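Local coordinates for protein glycerol-3-phosphate dehydrogenase [NAD(+)] (Dunaliella salina, PDB 6IUY) that probably interconverts dihydroxyacetone phosphate and sn-glycerol 3-phosphate with NAD, its di-domain build enabling direct conversion of dihydroxyacetone phosphate to glycerol, at residues P112-E115 against N116-A120; Q394-S397 against R398-I402; S405-M408 against G409-A413; G461-K464 against N465-A468; G596-P599 against P600-L604. One frame throughout, in Å; residues are numbered along the deposited sequence.

Contact 1 of 5, residues P112-E115 against N116-A120; sequences PGVE and NLIAA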
loop_
_atom_site.group_PDB
_atom_site.type_symbol
_atom_site.label_atom_id
_atom_site.label_comp_id
_atom_site.label_asym_id
_atom_site.label_seq_id
_atom_site.Cartn_x
_atom_site.Cartn_y
_atom_site.Cartn_z
ATOM N N PRO A 112 0.713 48.637 18.316
ATOM C CA PRO A 112 2.032 48.001 18.272
ATOM C C PRO A 112 2.033 46.640 18.967
ATOM O O PRO A 112 1.326 46.438 19.958
ATOM C CB PRO A 112 2.949 49.011 18.994
ATOM C CG PRO A 112 2.038 49.995 19.653
ATOM C CD PRO A 112 0.772 50.008 18.852
ATOM N N GLY A 113 2.806 45.711 18.412
ATOM C CA GLY A 113 2.927 44.379 18.961
ATOM C C GLY A 113 1.856 43.392 18.513
ATOM O O GLY A 113 1.974 42.196 18.790
ATOM N N VAL A 114 0.818 43.862 17.829
ATOM C CA VAL A 114 -0.287 42.967 17.517
ATOM C C VAL A 114 0.011 42.127 16.270
ATOM O O VAL A 114 -0.351 40.953 16.219
ATOM C CB VAL A 114 -1.620 43.730 17.334
ATOM C CG1 VAL A 114 -1.661 44.460 15.983
ATOM C CG2 VAL A 114 -2.791 42.765 17.475
ATOM N N GLU A 115 0.682 42.721 15.286
ATOM C CA GLU A 115 1.146 41.974 14.118
ATOM C C GLU A 115 2.094 40.854 14.531
ATOM O O GLU A 115 1.947 39.722 14.086
ATOM C CB GLU A 115 1.844 42.890 13.117
ATOM C CG GLU A 115 1.077 44.151 12.781
ATOM C CD GLU A 115 1.858 45.061 11.854
ATOM O OE1 GLU A 115 2.199 44.619 10.732
ATOM O OE2 GLU A 115 2.147 46.209 12.258
ATOM N N ASN A 116 3.058 41.168 15.391
ATOM C CA ASN A 116 3.966 40.144 15.904
ATOM C C ASN A 116 3.232 39.045 16.671
ATOM O O ASN A 116 3.610 37.880 16.600
ATOM C CB ASN A 116 5.050 40.755 16.814
ATOM C CG ASN A 116 6.075 41.554 16.047
ATOM O OD1 ASN A 116 6.152 41.472 14.821
ATOM N ND2 ASN A 116 6.878 42.338 16.767
ATOM N N LEU A 117 2.201 39.415 17.425
ATOM C CA LEU A 117 1.450 38.426 18.188
ATOM C C LEU A 117 0.641 37.502 17.278
ATOM O O LEU A 117 0.634 36.281 17.459
ATOM C CB LEU A 117 0.517 39.109 19.178
ATOM C CG LEU A 117 -0.506 38.174 19.813
ATOM C CD1 LEU A 117 0.185 36.999 20.471
ATOM C CD2 LEU A 117 -1.322 38.945 20.836
ATOM N N ILE A 118 -0.043 38.081 16.299
ATOM C CA ILE A 118 -0.886 37.291 15.423
ATOM C C ILE A 118 -0.011 36.364 14.558
ATOM O O ILE A 118 -0.347 35.194 14.368
ATOM C CB ILE A 118 -1.804 38.202 14.562
ATOM C CG1 ILE A 118 -2.929 38.764 15.448
ATOM C CG2 ILE A 118 -2.405 37.428 13.395
ATOM C CD1 ILE A 118 -3.766 39.876 14.816
ATOM N N ALA A 119 1.124 36.872 14.073
ATOM C CA ALA A 119 2.079 36.054 13.313
ATOM C C ALA A 119 2.569 34.857 14.119
ATOM O O ALA A 119 2.665 33.744 13.602
ATOM C CB ALA A 119 3.258 36.888 12.866
ATOM N N ALA A 120 2.880 35.099 15.389
ATOM C CA ALA A 120 3.324 34.050 16.283
ATOM C C ALA A 120 2.259 32.962 16.435
ATOM O O ALA A 120 2.562 31.762 16.372
ATOM C CB ALA A 120 3.681 34.635 17.644
#

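Contact 2 of 5, residues Q394-S397 against R398-I402; sequences QMVS and RILGI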
loop_
_atom_site.group_PDB
_atom_site.type_symbol
_atom_site.label_atom_id
_atom_site.label_comp_id
_atom_site.label_asym_id
_atom_site.label_seq_id
_atom_site.Cartn_x
_atom_site.Cartn_y
_atom_site.Cartn_z
ATOM N N GLN A 394 3.544 2.755 23.070
ATOM C CA GLN A 394 2.661 2.255 24.112
ATOM C C GLN A 394 3.425 2.174 25.423
ATOM O O GLN A 394 2.841 2.291 26.493
ATOM C CB GLN A 394 2.082 0.879 23.758
ATOM C CG GLN A 394 1.434 0.784 22.371
ATOM C CD GLN A 394 1.037 -0.645 22.025
ATOM O OE1 GLN A 394 1.879 -1.543 21.955
ATOM N NE2 GLN A 394 -0.253 -0.867 21.846
ATOM N N MET A 395 4.733 1.968 25.332
ATOM C CA MET A 395 5.582 1.860 26.507
ATOM C C MET A 395 5.700 3.212 27.191
ATOM O O MET A 395 5.659 3.307 28.414
ATOM C CB MET A 395 6.963 1.340 26.121
ATOM C CG MET A 395 7.940 1.299 27.268
ATOM S SD MET A 395 9.604 0.911 26.698
ATOM C CE MET A 395 9.384 -0.757 26.110
ATOM N N VAL A 396 5.819 4.262 26.388
ATOM C CA VAL A 396 5.972 5.601 26.917
ATOM C C VAL A 396 4.700 6.072 27.602
ATOM O O VAL A 396 4.742 6.668 28.686
ATOM C CB VAL A 396 6.361 6.581 25.816
ATOM C CG1 VAL A 396 6.165 8.026 26.289
ATOM C CG2 VAL A 396 7.799 6.324 25.388
ATOM N N SER A 397 3.565 5.789 26.978
ATOM C CA SER A 397 2.274 6.174 27.534
ATOM C C SER A 397 2.005 5.471 28.857
ATOM O O SER A 397 1.657 6.104 29.843
ATOM C CB SER A 397 1.146 5.867 26.539
ATOM O OG SER A 397 1.238 6.722 25.412
ATOM N N ARG A 398 2.169 4.158 28.874
ATOM C CA ARG A 398 1.880 3.392 30.064
ATOM C C ARG A 398 2.788 3.758 31.243
ATOM O O ARG A 398 2.323 3.864 32.370
ATOM C CB ARG A 398 1.992 1.897 29.769
ATOM C CG ARG A 398 1.909 1.033 31.025
ATOM C CD ARG A 398 1.845 -0.439 30.679
ATOM N NE ARG A 398 0.647 -0.740 29.896
ATOM C CZ ARG A 398 -0.527 -1.058 30.433
ATOM N NH1 ARG A 398 -0.654 -1.118 31.754
ATOM N NH2 ARG A 398 -1.569 -1.313 29.653
ATOM N N ILE A 399 4.079 3.948 30.992
ATOM C CA ILE A 399 5.028 4.103 32.086
ATOM C C ILE A 399 5.214 5.563 32.507
ATOM O O ILE A 399 5.410 5.841 33.679
ATOM C CB ILE A 399 6.397 3.531 31.723
ATOM C CG1 ILE A 399 6.340 2.002 31.677
ATOM C CG2 ILE A 399 7.434 4.014 32.725
ATOM C CD1 ILE A 399 7.562 1.366 31.014
ATOM N N LEU A 400 5.146 6.479 31.549
ATOM C CA LEU A 400 5.348 7.887 31.819
ATOM C C LEU A 400 4.042 8.669 31.852
ATOM O O LEU A 400 4.030 9.841 32.236
ATOM C CB LEU A 400 6.287 8.494 30.772
ATOM C CG LEU A 400 7.711 7.927 30.831
ATOM C CD1 LEU A 400 8.577 8.508 29.716
ATOM C CD2 LEU A 400 8.303 8.231 32.199
ATOM N N GLY A 401 2.951 8.033 31.428
ATOM C CA GLY A 401 1.632 8.646 31.493
ATOM C C GLY A 401 1.407 9.818 30.562
ATOM O O GLY A 401 0.558 10.675 30.813
ATOM N N ILE A 402 2.172 9.869 29.482
ATOM C CA ILE A 402 1.982 10.906 28.487
ATOM C C ILE A 402 1.650 10.304 27.120
ATOM O O ILE A 402 1.940 9.132 26.843
ATOM C CB ILE A 402 3.223 11.782 28.357
ATOM C CG1 ILE A 402 4.445 10.912 28.082
ATOM C CG2 ILE A 402 3.444 12.604 29.633
ATOM C CD1 ILE A 402 5.679 11.725 27.760
#

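Contact 3 of 5, residues S405-M408 against G409-A413; sequences SVLM and GANIA. With NAD (nicotinamide-adenine-dinucleotide), chain C.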
loop_
_atom_site.group_PDB
_atom_site.type_symbol
_atom_site.label_atom_id
_atom_site.label_comp_id
_atom_site.label_asym_id
_atom_site.label_seq_id
_atom_site.Cartn_x
_atom_site.Cartn_y
_atom_site.Cartn_z
ATOM N N SER A 405 3.378 10.229 20.048
ATOM C CA SER A 405 3.309 10.075 18.603
ATOM C C SER A 405 4.477 9.200 18.113
ATOM O O SER A 405 5.319 8.789 18.922
ATOM C CB SER A 405 3.364 11.446 17.929
ATOM O OG SER A 405 2.328 12.287 18.399
ATOM N N VAL A 406 4.533 8.928 16.806
ATOM C CA VAL A 406 5.684 8.267 16.195
ATOM C C VAL A 406 6.084 8.938 14.900
ATOM O O VAL A 406 5.275 9.622 14.250
ATOM C CB VAL A 406 5.430 6.787 15.894
ATOM C CG1 VAL A 406 5.151 6.011 17.185
ATOM C CG2 VAL A 406 4.305 6.629 14.832
ATOM N N LEU A 407 7.350 8.766 14.540
ATOM C CA LEU A 407 7.822 9.192 13.238
ATOM C C LEU A 407 8.406 7.951 12.593
ATOM O O LEU A 407 9.398 7.415 13.085
ATOM C CB LEU A 407 8.861 10.312 13.345
ATOM C CG LEU A 407 9.497 10.933 12.091
ATOM C CD1 LEU A 407 10.177 12.230 12.474
ATOM C CD2 LEU A 407 10.526 10.012 11.455
ATOM N N MET A 408 7.783 7.497 11.510
ATOM C CA MET A 408 8.199 6.270 10.818
ATOM C C MET A 408 8.270 6.511 9.322
ATOM O O MET A 408 7.346 7.091 8.748
ATOM C CB MET A 408 7.229 5.136 11.104
ATOM C CG MET A 408 7.036 4.848 12.563
ATOM S SD MET A 408 8.323 3.759 13.175
ATOM C CE MET A 408 8.654 4.489 14.791
ATOM N N GLY A 409 9.368 6.110 8.694
ATOM C CA GLY A 409 9.530 6.339 7.270
ATOM C C GLY A 409 10.734 5.590 6.732
ATOM O O GLY A 409 11.486 4.974 7.497
ATOM N N ALA A 410 10.907 5.607 5.416
ATOM C CA ALA A 410 12.088 5.021 4.796
ATOM C C ALA A 410 13.261 5.958 5.048
ATOM O O ALA A 410 13.485 6.906 4.282
ATOM C CB ALA A 410 11.866 4.807 3.303
ATOM N N ASN A 411 13.988 5.725 6.141
ATOM C CA ASN A 411 14.914 6.738 6.638
ATOM C C ASN A 411 16.334 6.297 6.983
ATOM O O ASN A 411 16.811 6.653 8.069
ATOM C CB ASN A 411 14.359 7.393 7.914
ATOM C CG ASN A 411 12.999 8.043 7.730
ATOM O OD1 ASN A 411 12.713 8.673 6.703
ATOM N ND2 ASN A 411 12.163 7.931 8.765
ATOM N N ILE A 412 17.028 5.573 6.115
ATOM C CA ILE A 412 18.450 5.297 6.373
ATOM C C ILE A 412 19.214 6.588 6.760
ATOM O O ILE A 412 19.299 7.509 5.970
ATOM C CB ILE A 412 19.138 4.667 5.146
ATOM C CG1 ILE A 412 18.391 3.409 4.676
ATOM C CG2 ILE A 412 20.631 4.413 5.434
ATOM C CD1 ILE A 412 17.923 2.530 5.781
ATOM N N ALA A 413 19.773 6.641 7.967
ATOM C CA ALA A 413 20.251 7.899 8.563
ATOM C C ALA A 413 21.309 8.637 7.772
ATOM O O ALA A 413 21.186 9.853 7.536
ATOM C CB ALA A 413 20.785 7.632 9.959
HETATM P PA NAD C . 22.506 3.167 16.822
HETATM O O1A NAD C . 23.419 4.072 16.104
HETATM O O2A NAD C . 22.105 1.926 16.036
HETATM O O5B NAD C . 23.189 2.639 18.204
HETATM C C5B NAD C . 24.222 3.406 18.839
HETATM C C4B NAD C . 23.722 3.923 20.212
HETATM O O4B NAD C . 23.559 2.918 21.029
HETATM C C3B NAD C . 24.815 4.777 20.862
HETATM O O3B NAD C . 24.552 6.102 20.796
HETATM C C2B NAD C . 24.836 4.313 22.331
HETATM O O2B NAD C . 24.856 5.522 23.210
HETATM C C1B NAD C . 23.755 3.622 22.454
HETATM N N9A NAD C . 23.922 2.669 23.469
HETATM C C8A NAD C . 24.826 1.666 23.550
HETATM N N7A NAD C . 24.600 1.012 24.711
HETATM C C5A NAD C . 23.573 1.621 25.362
HETATM C C6A NAD C . 22.956 1.381 26.577
HETATM N N6A NAD C . 23.285 0.358 27.509
HETATM N N1A NAD C . 21.930 2.145 26.971
HETATM C C2A NAD C . 21.510 3.169 26.173
HETATM N N3A NAD C . 22.118 3.416 24.991
HETATM C C4A NAD C . 23.148 2.638 24.590
HETATM O O3 NAD C . 21.192 4.006 17.203
HETATM P PN NAD C . 20.198 4.764 16.199
HETATM O O1N NAD C . 20.746 4.761 14.783
HETATM O O2N NAD C . 19.969 6.190 16.644
HETATM O O5D NAD C . 18.856 3.934 16.171
HETATM C C5D NAD C . 17.993 3.895 17.292
HETATM C C4D NAD C . 16.580 3.600 16.769
HETATM O O4D NAD C . 16.362 4.250 15.641
HETATM C C3D NAD C . 16.485 2.126 16.432
HETATM O O3D NAD C . 15.348 1.634 16.952
HETATM C C2D NAD C . 16.445 2.069 14.879
HETATM O O2D NAD C . 15.729 0.823 14.498
HETATM C C1D NAD C . 15.834 3.172 14.550
HETATM N N1N NAD C . 16.142 3.686 13.230
HETATM C C2N NAD C . 17.426 3.716 12.728
HETATM C C3N NAD C . 17.670 4.225 11.453
HETATM C C7N NAD C . 19.119 4.215 10.917
HETATM O O7N NAD C . 19.336 4.381 9.733
HETATM N N7N NAD C . 20.198 4.023 11.853
HETATM C C4N NAD C . 16.643 4.711 10.674
HETATM C C5N NAD C . 15.356 4.712 11.183
HETATM C C6N NAD C . 15.124 4.207 12.463
#

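Contact 4 of 5, residues G461-K464 against N465-A468; sequences GTLK and NIVA. With 13P (1,3-dihydroxyacetonephosphate), chain D.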
loop_
_atom_site.group_PDB
_atom_site.type_symbol
_atom_site.label_atom_id
_atom_site.label_comp_id
_atom_site.label_asym_id
_atom_site.label_seq_id
_atom_site.Cartn_x
_atom_site.Cartn_y
_atom_site.Cartn_z
ATOM N N GLY A 461 6.954 0.105 11.011
ATOM C CA GLY A 461 8.337 0.429 11.302
ATOM C C GLY A 461 9.077 -0.687 12.029
ATOM O O GLY A 461 10.219 -0.962 11.714
ATOM N N THR A 462 8.426 -1.328 12.993
ATOM C CA THR A 462 9.049 -2.390 13.777
ATOM C C THR A 462 9.148 -3.735 13.054
ATOM O O THR A 462 10.196 -4.348 13.078
ATOM C CB THR A 462 8.279 -2.613 15.106
ATOM O OG1 THR A 462 8.546 -1.525 16.001
ATOM C CG2 THR A 462 8.693 -3.899 15.773
ATOM N N LEU A 463 8.064 -4.202 12.428
ATOM C CA LEU A 463 8.055 -5.533 11.799
ATOM C C LEU A 463 8.928 -5.606 10.546
ATOM O O LEU A 463 9.455 -6.668 10.195
ATOM C CB LEU A 463 6.625 -5.958 11.436
ATOM C CG LEU A 463 5.734 -6.355 12.610
ATOM C CD1 LEU A 463 4.375 -6.859 12.130
ATOM C CD2 LEU A 463 6.425 -7.400 13.471
ATOM N N LYS A 464 9.091 -4.481 9.868
ATOM C CA LYS A 464 9.806 -4.487 8.603
ATOM C C LYS A 464 11.283 -4.874 8.749
ATOM O O LYS A 464 11.913 -5.296 7.770
ATOM C CB LYS A 464 9.661 -3.119 7.932
ATOM C CG LYS A 464 10.936 -2.402 7.618
ATOM C CD LYS A 464 11.590 -1.826 8.824
ATOM C CE LYS A 464 12.662 -0.872 8.366
ATOM N NZ LYS A 464 13.737 -0.612 9.348
ATOM N N ASN A 465 11.830 -4.749 9.961
ATOM C CA ASN A 465 13.217 -5.138 10.212
ATOM C C ASN A 465 13.346 -6.638 10.255
ATOM O O ASN A 465 14.416 -7.170 10.013
ATOM C CB ASN A 465 13.759 -4.549 11.532
ATOM C CG ASN A 465 14.203 -3.111 11.387
ATOM O OD1 ASN A 465 14.681 -2.704 10.331
ATOM N ND2 ASN A 465 14.031 -2.322 12.449
ATOM N N ILE A 466 12.270 -7.333 10.597
ATOM C CA ILE A 466 12.289 -8.790 10.451
ATOM C C ILE A 466 12.427 -9.152 8.962
ATOM O O ILE A 466 13.293 -9.937 8.591
ATOM C CB ILE A 466 11.005 -9.473 10.984
ATOM C CG1 ILE A 466 10.799 -9.210 12.475
ATOM C CG2 ILE A 466 11.040 -10.995 10.681
ATOM C CD1 ILE A 466 9.496 -9.831 13.010
ATOM N N VAL A 467 11.567 -8.579 8.113
ATOM C CA VAL A 467 11.617 -8.856 6.666
ATOM C C VAL A 467 12.977 -8.489 6.085
ATOM O O VAL A 467 13.455 -9.156 5.173
ATOM C CB VAL A 467 10.512 -8.081 5.864
ATOM C CG1 VAL A 467 10.541 -8.473 4.405
ATOM C CG2 VAL A 467 9.131 -8.346 6.442
ATOM N N ALA A 468 13.610 -7.430 6.602
ATOM C CA ALA A 468 14.915 -7.017 6.078
ATOM C C ALA A 468 15.985 -8.060 6.404
ATOM O O ALA A 468 16.940 -8.229 5.631
ATOM C CB ALA A 468 15.329 -5.638 6.620
HETATM P P 13P D . 18.393 -0.897 9.540
HETATM O O1P 13P D . 17.078 -0.484 8.925
HETATM O O2P 13P D . 19.436 0.016 8.962
HETATM O O3P 13P D . 18.642 -2.333 9.165
HETATM O O1 13P D . 18.484 -0.800 11.132
HETATM C C1 13P D . 17.362 -0.557 11.949
HETATM C C2 13P D . 16.674 0.625 11.353
HETATM O O2 13P D . 17.327 1.474 10.784
HETATM C C3 13P D . 15.181 0.770 11.439
HETATM O O3 13P D . 14.713 1.299 10.208
HETATM O O HOH W 1 12.520 -3.361 14.480
#

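Contact 5 of 5, residues G596-P599 against P600-L604; sequences GEVP and PTMIL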
loop_
_atom_site.group_PDB
_atom_site.type_symbol
_atom_site.label_atom_id
_atom_site.label_comp_id
_atom_site.label_asym_id
_atom_site.label_seq_id
_atom_site.Cartn_x
_atom_site.Cartn_y
_atom_site.Cartn_z
ATOM N N GLY A 596 18.778 -21.759 13.776
ATOM C CA GLY A 596 19.469 -22.931 13.273
ATOM C C GLY A 596 18.641 -24.198 13.213
ATOM O O GLY A 596 19.188 -25.296 13.206
ATOM N N GLU A 597 17.321 -24.059 13.166
ATOM C CA GLU A 597 16.474 -25.234 13.037
ATOM C C GLU A 597 16.204 -25.517 11.568
ATOM O O GLU A 597 15.975 -26.659 11.176
ATOM C CB GLU A 597 15.151 -25.062 13.790
ATOM C CG GLU A 597 15.289 -24.784 15.266
ATOM C CD GLU A 597 13.936 -24.635 15.922
ATOM O OE1 GLU A 597 12.926 -24.919 15.242
ATOM O OE2 GLU A 597 13.880 -24.237 17.104
ATOM N N VAL A 598 16.226 -24.465 10.762
ATOM C CA VAL A 598 16.016 -24.587 9.326
ATOM C C VAL A 598 17.253 -24.020 8.647
ATOM O O VAL A 598 17.832 -23.045 9.126
ATOM C CB VAL A 598 14.737 -23.847 8.881
ATOM C CG1 VAL A 598 14.628 -23.781 7.360
ATOM C CG2 VAL A 598 13.519 -24.524 9.476
ATOM N N PRO A 599 17.700 -24.651 7.555
ATOM C CA PRO A 599 18.889 -24.137 6.874
ATOM C C PRO A 599 18.546 -22.865 6.120
ATOM O O PRO A 599 17.401 -22.706 5.687
ATOM C CB PRO A 599 19.257 -25.267 5.909
ATOM C CG PRO A 599 17.931 -25.905 5.595
ATOM C CD PRO A 599 17.148 -25.844 6.887
ATOM N N PRO A 600 19.517 -21.966 5.956
ATOM C CA PRO A 600 19.214 -20.708 5.276
ATOM C C PRO A 600 18.613 -20.924 3.888
ATOM O O PRO A 600 17.844 -20.082 3.420
ATOM C CB PRO A 600 20.580 -20.013 5.186
ATOM C CG PRO A 600 21.418 -20.658 6.268
ATOM C CD PRO A 600 20.916 -22.059 6.408
ATOM N N THR A 601 18.945 -22.040 3.243
ATOM C CA THR A 601 18.494 -22.278 1.869
ATOM C C THR A 601 16.982 -22.461 1.753
ATOM O O THR A 601 16.442 -22.426 0.645
ATOM C CB THR A 601 19.157 -23.519 1.259
ATOM O OG1 THR A 601 18.714 -24.676 1.968
ATOM C CG2 THR A 601 20.676 -23.428 1.342
ATOM N N MET A 602 16.302 -22.654 2.879
ATOM C CA MET A 602 14.850 -22.846 2.880
ATOM C C MET A 602 14.062 -21.544 2.965
ATOM O O MET A 602 12.853 -21.569 3.203
ATOM C CB MET A 602 14.425 -23.750 4.042
ATOM C CG MET A 602 14.773 -25.229 3.877
ATOM S SD MET A 602 14.000 -26.003 2.439
ATOM C CE MET A 602 12.268 -25.756 2.794
ATOM N N ILE A 603 14.724 -20.409 2.765
ATOM C CA ILE A 603 14.061 -19.119 2.987
ATOM C C ILE A 603 12.937 -18.862 1.972
ATOM O O ILE A 603 11.931 -18.258 2.317
ATOM C CB ILE A 603 15.076 -17.945 2.955
ATOM C CG1 ILE A 603 14.443 -16.639 3.464
ATOM C CG2 ILE A 603 15.624 -17.730 1.566
ATOM C CD1 ILE A 603 14.172 -16.611 4.923
ATOM N N LEU A 604 13.084 -19.310 0.729
ATOM C CA LEU A 604 12.008 -19.100 -0.239
ATOM C C LEU A 604 10.942 -20.197 -0.112
ATOM O O LEU A 604 9.941 -20.176 -0.812
ATOM C CB LEU A 604 12.552 -19.056 -1.667
ATOM C CG LEU A 604 13.660 -18.029 -1.933
ATOM C CD1 LEU A 604 14.346 -18.310 -3.271
ATOM C CD2 LEU A 604 13.086 -16.618 -1.903
#

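Contact 1 of 5, residues P112-E115 against N116-A120
The first turn of helix 114-123 begins here, with Gly-113 as N-cap and its carbonyl bonded to Leu-117. The helix belongs to the haloacid dehalogenase-like part of the chain. Leu-117 N reaches Gly-113 O at 3.1 Å, with an N-H...O angle of 143°, so this opening bond is somewhat bent. The next two are straighter. Ile-118 N binds Val-114 O at 2.9 Å, and Ala-119 N binds Glu-115 O at 3.0 Å. Gly-113 has a positive phi (85°), and at these backbone angles a CB would collide with Pro-112 O, which suits a glycine.

One side-chain pair follows the helix. Val-114 and Ile-118 are one turn apart and run together down one side of it. Val-114 CG2 meets Ile-118 CD1 at 4.0 Å. The isoleucine torsion explains this: CG1 stands opposite its own carbonyl carbon (chi1 -74°), and the chain runs back along the helix. On the way CG1 passes Val-114 O at 3.5 Å. Leu-117 CB similarly rests 3.4 Å from Gly-113 O.

Outside this turn, Val-114 and Leu-117 pack on Tyr-247, and Leu-117 also on Met-251, both of helix 247-251. Glu-115 turns elsewhere, and its OE1 is hydrogen-bonded to His-145 NE2. The side chain of Val-114 is about 12 Å from the bound magnesium ion, too far to touch it. A glycine N-cap followed by an i to i+4 valine-isoleucine pair starts the helix that leads into strand 127-131 of the parallel, Rossmann-like sheet of the haloacid dehalogenase fold.

Contact 2 of 5, residues Q394-S397 against R398-I402
Ser-397 OG donates to Ile-402 O at 2.9 Å, tilted 17° from the plane of that carbonyl. The same oxygen receives a CA-H...O contact from Ser-397 CA at 3.1 Å. OG also has a weaker hydrogen bond with Ser-393 O, one turn back. No flat groups stack face to face between these segments. The amide of Gln-394 leads away, and its OE1 is bonded to Leu-391 N.

This is the C-terminal end of helix 392-400. The helix lies in the beta-alpha-beta connection between strands 374-377 and 404-408 of the Rossmann-type dehydrogenase domain. Arg-398 N to Gln-394 O, Ile-399 N to Met-395 O and Leu-400 N to Val-396 O keep the helical pattern. Gly-401 then leaves it with a positive phi (69°), and its N makes a weak bond to Ser-397 O at 2.8 Å. The chain turns back here, which brings Ile-402 O to the serine. Loss of the hydroxyl, as in an alanine, would probably leave Ile-402 O without this donor and the returning chain less firmly tied to the helix.

Ile-402 also returns on the apolar side. Its CG1 takes the crowded position between N and carbonyl carbon (chi1 54°) and meets Val-396 CG1 at 3.8 Å. Both side chains cover Ala-375 of strand 374-377. Val-396 CG1 lies 4.2 Å from Leu-400 CD1 as well. One turn apart, Met-395 and Ile-399 run side by side against helix 356-366. Ile-399 CD1 touches Met-395 CG at 3.8 Å.

Contact 3 of 5, residues S405-M408 against G409-A413
Leu-407 reaches across to Asn-411 with a single methyl. Its CB and CG make no close approach to residues 409-413. CG stands opposite the backbone N (chi1 -180°), which sends the branch forward along the chain. CD2 then comes within 3.8 Å of the Asn-411 amide, at the atom modelled as ND2. That amide is probably turned over in the model, so the contact is best read as a methyl against the end of the asparagine. The two side chains cross at a slant, and Trp-267 touches both. Leu-407 also packs on Phe-441.

Strand 404-408 lies in the mixed sheet of the NAD-binding Rossmann-type domain, and the chain leaves its end toward the coenzyme. Gly-409 lies at a tight spot, where a CB would be only 3.0 Å from Met-408 O. Its carbonyl makes a weak bond to Lys-380 NZ. Farther along, Asn-411 O is 3.3 Å from C4N of the nicotinamide ring. Ile-412 is the N-cap of helix 413-416, and its N is hydrogen-bonded to Asn-482 OD1 of the second subunit. The first helical amide, Ala-413 N, gives its hydrogen to O7N of the NAD carboxamide at 2.9 Å, at an N-H...O angle of 156°. Ala-413 CB stands 3.6 Å from the same O7N.

Contact 4 of 5, residues G461-K464 against N465-A468
Lys-464 and Asn-465 both head into the dihydroxyacetone phosphate pocket, one beside the other. The modelled Lys-464 NZ is too close to the ligand, so its weak bond to ligand O1P (3.4 Å) and its very short bonds to ligand O3 and Asn-465 OD1 are all uncertain in length. Asn-465 comes up with its amide, and ND2 is 3.5 Å from C3 of the ligand. Its CG lies opposite the carbonyl carbon (chi1 -81°), which sets the amide beside the lysine and toward the ligand. Lys-380 NZ and the backbone N atoms of Arg-528 and Asn-529 also bind the ligand.

A water holds the asparagine amide from behind. It accepts from ND2 at 2.7 Å and donates to Thr-462 O at 2.9 Å. Replacing Asn-465 by an alanine would probably leave the water without its ND2 donor and ligand C3 without the amide beside it.

The water sits where helix 454-477, of the helical C-terminal domain, is kinked, which is consistent with Thr-462 O taking a water in place of a helical N-H. Asn-465 and Ile-466 lack the usual i to i-4 bond. Ile-466 N goes instead to Leu-463 O at 2.9 Å, bent to 132° and reaching the oxygen from above its carbonyl plane. Regular winding resumes with Ala-468 N on Lys-464 O at 3.0 Å.

Farther out, the back of the kink is apolar. Leu-463 CD2 lies beside Ile-466 CD1 at 3.9 Å, and both side chains pack on Val-571 of helix 564-577. Thr-462 OG1 is hydrogen-bonded to Gly-381 N.

Contact 5 of 5, residues G596-P599 against P600-L604
Val-598 and Met-602 form the tight part of this turn. Their side chains cross at about a right angle, and Val-598 CG1 presses on Met-602 CB at 3.3 Å, closer than usual for two carbons. Val-598 CG1 is opposite its backbone N (chi1 171°), which directs it at the methionine. Pro-599 packs beside the methionine rather than across it, its CG 3.7 Å from Met-602 CG.

One backbone bond closes the turn. Met-602 N binds Pro-599 O at 3.0 Å and is nearly straight at the hydrogen (168°), although it comes from above the carbonyl plane. This is a type I beta turn with Pro-600 and Thr-601 at its corners, the start of a short 3-10 segment. Ile-603 N then donates to Pro-600 O at 3.2 Å.

The outer side is looser. Thr-601 is exposed, and its OG1 only brushes Pro-599 CG at 3.9 Å. Pro-599 itself is partly exposed. Past CG, Met-602 leads away from Val-598 and Pro-599, and it packs on Met-612.

The turn follows helix 585-594, which ends in a Schellman motif at Gly-596, and precedes helix 606-609. Val-598 and Ile-603 both lean on Ile-593 of helix 585-594. Pro-600 rests on Trp-536, Arg-540 and Ile-541 at the end of helix 528-541, while Leu-604 reaches helix 481-502 and Leu-421 of the second subunit.

In the fold
Contact 1 stands apart in the haloacid dehalogenase-like domain, its centre about 35 Å or more from the others. Contacts 2 and 3 follow each other in the Rossmann-type domain: one ends a helix, the next leaves the adjoining strand. Contacts 4 and 5 lie in the helical C-terminal domain. Contacts 3 and 4 are the buried ones, and they touch where Met-408 SD packs on Gly-461 CA at 3.8 Å. Both border the cleft where NAD and dihydroxyacetone phosphate bind, contact 3 through backbone atoms and contact 4 through polar side chains. Contacts 1 and 2 are partly buried helix ends. Contact 5 is a surface turn rich in proline.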